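Local coordinates for protein tropomodulin (Caenorhabditis elegans, PDB 1PGV) that probably caps the pointed ends of actin filaments, blocking their growth and shortening there, with this chain as its C-terminal domain, at residues N108-T111 / P112-A116; S139-G142 / N143-M147. All coordinates share one frame; numbering follows the deposited sequence.

Contact 1: N108-T111 / P112-A116; sequences NFLT and PELLA
T111 OG1 takes a hydrogen bond from L114 N at 3.2 Å and forms a second one with D84 OD2 of helix 84-87. T111 is the N-cap of helix 112-121, and the first bond is its capping bond. It is moderately straight, 157° at the hydrogen. With chi1 at 68°, OG1 stands between the backbone N and the carbonyl carbon of T111, which lets it reach into the first turn. L114 CB lies beside the hydroxyl, 3.6 Å from T111 OG1. The carbonyl of T111 then starts the helical bonding: L115 N donates to T111 O at 3.0 Å. The carboxylate of E113 turns back over the cap through a bend at chi2, and E113 OE1 comes 3.5 Å from T111 CB. Next to the cap the contact is apolar. L110 splits its two methyls between two leucines. L110 CD1 meets L115 CD2 at 3.9 Å, and the two side chains cross at about a right angle. L110 CD2 meets L114 CD2 more loosely, at 4.2 Å. L110 and L114 also pack on D84 and A87. The turn comes after strand 102-104, and helix 84-87 packs against L110 and L114, while helix 143-155 packs against P112, E113 and L115.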
# COMPACT_ATOMS: atom_id res chain seq x y z
N ASN A 108 -0.63 11.57 5.02
CA ASN A 108 -2.05 11.86 4.93
C ASN A 108 -2.67 11.87 6.33
O ASN A 108 -1.97 12.17 7.30
CB ASN A 108 -2.76 10.84 4.03
CG ASN A 108 -2.45 11.06 2.56
OD1 ASN A 108 -2.69 12.15 2.03
ND2 ASN A 108 -1.93 10.04 1.89
N PHE A 109 -3.96 11.56 6.42
CA PHE A 109 -4.66 11.55 7.70
C PHE A 109 -5.24 10.17 8.02
O PHE A 109 -6.30 10.05 8.63
CB PHE A 109 -5.79 12.58 7.67
CG PHE A 109 -5.31 13.99 7.47
CD1 PHE A 109 -4.81 14.72 8.55
CD2 PHE A 109 -5.32 14.57 6.21
CE1 PHE A 109 -4.32 16.02 8.37
CE2 PHE A 109 -4.84 15.87 6.02
CZ PHE A 109 -4.33 16.59 7.09
N LEU A 110 -4.53 9.13 7.61
CA LEU A 110 -4.98 7.76 7.85
C LEU A 110 -4.71 7.34 9.29
O LEU A 110 -3.68 7.69 9.87
CB LEU A 110 -4.29 6.80 6.88
CG LEU A 110 -4.47 7.15 5.40
CD1 LEU A 110 -3.87 6.04 4.55
CD2 LEU A 110 -5.96 7.30 5.09
N THR A 111 -5.63 6.57 9.87
CA THR A 111 -5.49 6.11 11.24
C THR A 111 -4.67 4.83 11.35
O THR A 111 -4.62 4.04 10.41
CB THR A 111 -6.85 5.84 11.89
OG1 THR A 111 -7.46 4.71 11.26
CG2 THR A 111 -7.76 7.05 11.75
N PRO A 112 -4.04 4.60 12.51
CA PRO A 112 -3.23 3.40 12.72
C PRO A 112 -4.05 2.13 12.46
O PRO A 112 -3.54 1.15 11.91
CB PRO A 112 -2.82 3.52 14.18
CG PRO A 112 -2.68 4.99 14.36
CD PRO A 112 -3.91 5.52 13.65
N GLU A 113 -5.32 2.16 12.85
CA GLU A 113 -6.20 1.02 12.67
C GLU A 113 -6.41 0.69 11.20
O GLU A 113 -6.41 -0.47 10.81
CB GLU A 113 -7.56 1.27 13.33
CG GLU A 113 -7.51 1.48 14.84
CD GLU A 113 -6.66 2.66 15.25
OE1 GLU A 113 -6.82 3.76 14.67
OE2 GLU A 113 -5.83 2.50 16.17
N LEU A 114 -6.61 1.72 10.38
CA LEU A 114 -6.83 1.48 8.96
C LEU A 114 -5.54 0.95 8.33
O LEU A 114 -5.58 0.02 7.52
CB LEU A 114 -7.28 2.75 8.25
CG LEU A 114 -7.53 2.57 6.74
CD1 LEU A 114 -8.48 1.41 6.51
CD2 LEU A 114 -8.09 3.85 6.17
N LEU A 115 -4.41 1.54 8.71
CA LEU A 115 -3.12 1.10 8.18
C LEU A 115 -2.89 -0.37 8.50
O LEU A 115 -2.37 -1.12 7.67
CB LEU A 115 -1.98 1.94 8.76
CG LEU A 115 -1.97 3.41 8.30
CD1 LEU A 115 -0.74 4.11 8.86
CD2 LEU A 115 -1.97 3.46 6.76
N ALA A 116 -3.27 -0.79 9.71
CA ALA A 116 -3.11 -2.18 10.09
C ALA A 116 -3.96 -3.06 9.18
O ALA A 116 -3.52 -4.13 8.76
CB ALA A 116 -3.53 -2.38 11.56

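Contact 2: S139-G142 / N143-M147; sequences SVLG and NQVEM
L141 sets its side chain across both V145 and E146, at about a right angle to each. Its CG is anti to the carbonyl carbon (chi1 -59°), which lays the side chain against the first turn of the helix. L141 CB touches V145 CG1 at 3.9 Å. Farther along, L141 CD1 rests on E146 CG, also at 3.9 Å. V145 turns its other methyl to the backbone: V145 CG2 lies 3.5 Å from L141 O. The CG of E146 passes close to the carbonyl of G142, and the chain then runs out extended. Its carboxylate bonds to backbone N atoms beyond strand 161-163, OE2 to A167 N and OE1 to S168 N. This is the N-terminal end of helix 143-155, in the leucine-rich-repeat-like fold of the domain. G142 sits at the N-cap position and has no side chain to cap with. Its phi and psi, 93° and 157°, are a backbone shape that glycine adopts readily. G142 O accepts from E146 N at 3.1 Å. Water does part of the capping work. One molecule accepts from V145 N at 3.0 Å and donates to L141 O. Another accepts from G142 N and donates to E146 OE2 at 2.6 Å, linking the glutamate to the turn before its helix.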
# COMPACT_ATOMS: atom_id res chain seq x y z
N SER A 139 0.69 10.00 14.23
CA SER A 139 1.88 9.16 14.11
C SER A 139 1.93 7.94 15.03
O SER A 139 2.39 6.87 14.62
CB SER A 139 3.13 10.02 14.31
OG SER A 139 3.08 10.73 15.54
N VAL A 140 1.47 8.09 16.27
CA VAL A 140 1.51 6.98 17.23
C VAL A 140 0.56 5.84 16.88
O VAL A 140 -0.66 5.99 16.94
CB VAL A 140 1.18 7.47 18.65
CG1 VAL A 140 1.26 6.32 19.64
CG2 VAL A 140 2.15 8.58 19.05
N LEU A 141 1.13 4.69 16.53
CA LEU A 141 0.34 3.53 16.15
C LEU A 141 -0.32 2.84 17.34
O LEU A 141 -1.47 2.41 17.26
CB LEU A 141 1.23 2.50 15.44
CG LEU A 141 1.94 2.97 14.17
CD1 LEU A 141 2.93 1.90 13.71
CD2 LEU A 141 0.91 3.24 13.08
N GLY A 142 0.42 2.74 18.44
CA GLY A 142 -0.11 2.08 19.62
C GLY A 142 0.30 0.62 19.61
O GLY A 142 0.56 0.05 18.54
N ASN A 143 0.32 -0.00 20.78
CA ASN A 143 0.73 -1.39 20.89
C ASN A 143 -0.06 -2.40 20.06
O ASN A 143 0.53 -3.23 19.37
CB ASN A 143 0.71 -1.83 22.35
CG ASN A 143 1.33 -3.19 22.55
OD1 ASN A 143 2.50 -3.41 22.23
ND2 ASN A 143 0.55 -4.13 23.08
N GLN A 144 -1.38 -2.34 20.12
CA GLN A 144 -2.18 -3.30 19.38
C GLN A 144 -1.92 -3.26 17.88
O GLN A 144 -1.81 -4.31 17.23
CB GLN A 144 -3.66 -3.10 19.68
CG GLN A 144 -4.01 -3.37 21.14
CD GLN A 144 -5.50 -3.54 21.38
OE1 GLN A 144 -5.93 -3.77 22.50
NE2 GLN A 144 -6.29 -3.43 20.31
N VAL A 145 -1.81 -2.06 17.33
CA VAL A 145 -1.57 -1.91 15.90
C VAL A 145 -0.18 -2.45 15.54
O VAL A 145 -0.03 -3.18 14.56
CB VAL A 145 -1.70 -0.45 15.46
CG1 VAL A 145 -1.13 -0.27 14.05
CG2 VAL A 145 -3.18 -0.04 15.47
N GLU A 146 0.83 -2.10 16.32
CA GLU A 146 2.18 -2.58 16.03
C GLU A 146 2.28 -4.10 16.08
O GLU A 146 2.96 -4.71 15.25
CB GLU A 146 3.19 -1.94 17.00
CG GLU A 146 3.36 -0.45 16.76
CD GLU A 146 4.68 0.07 17.28
OE1 GLU A 146 5.58 -0.75 17.54
OE2 GLU A 146 4.84 1.30 17.41
N MET A 147 1.58 -4.72 17.03
CA MET A 147 1.60 -6.18 17.14
C MET A 147 0.89 -6.81 15.94
O MET A 147 1.30 -7.87 15.46
CB MET A 147 0.93 -6.61 18.45
CG MET A 147 1.56 -5.95 19.66
SD MET A 147 3.28 -6.41 19.91
CE MET A 147 3.47 -6.09 21.66
O HOH W 1 -2.82 0.38 18.73
O HOH W 2 4.37 4.01 16.12
O HOH W 3 3.38 2.88 18.90

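Contacts 1 and 2 are successive loop-to-helix turns, with centres about 10 Å apart. Each opens a helix that follows a strand of the parallel sheet, 102-104 for the first and 130-132 for the second. The capping differs: a threonine hydroxyl serves in contact 1, while a bridging water meets the corresponding N-H in contact 2. P112 joins them. P112 CB lies 3.5 Å from L141 O, and P112 CG lies 3.4 Å from V140 O. V145 packs from the other helix, with V145 CG1 3.5 Å from P112 O and V145 CG2 3.7 Å from E113 OE2. The two helix starts are thereby packed side by side.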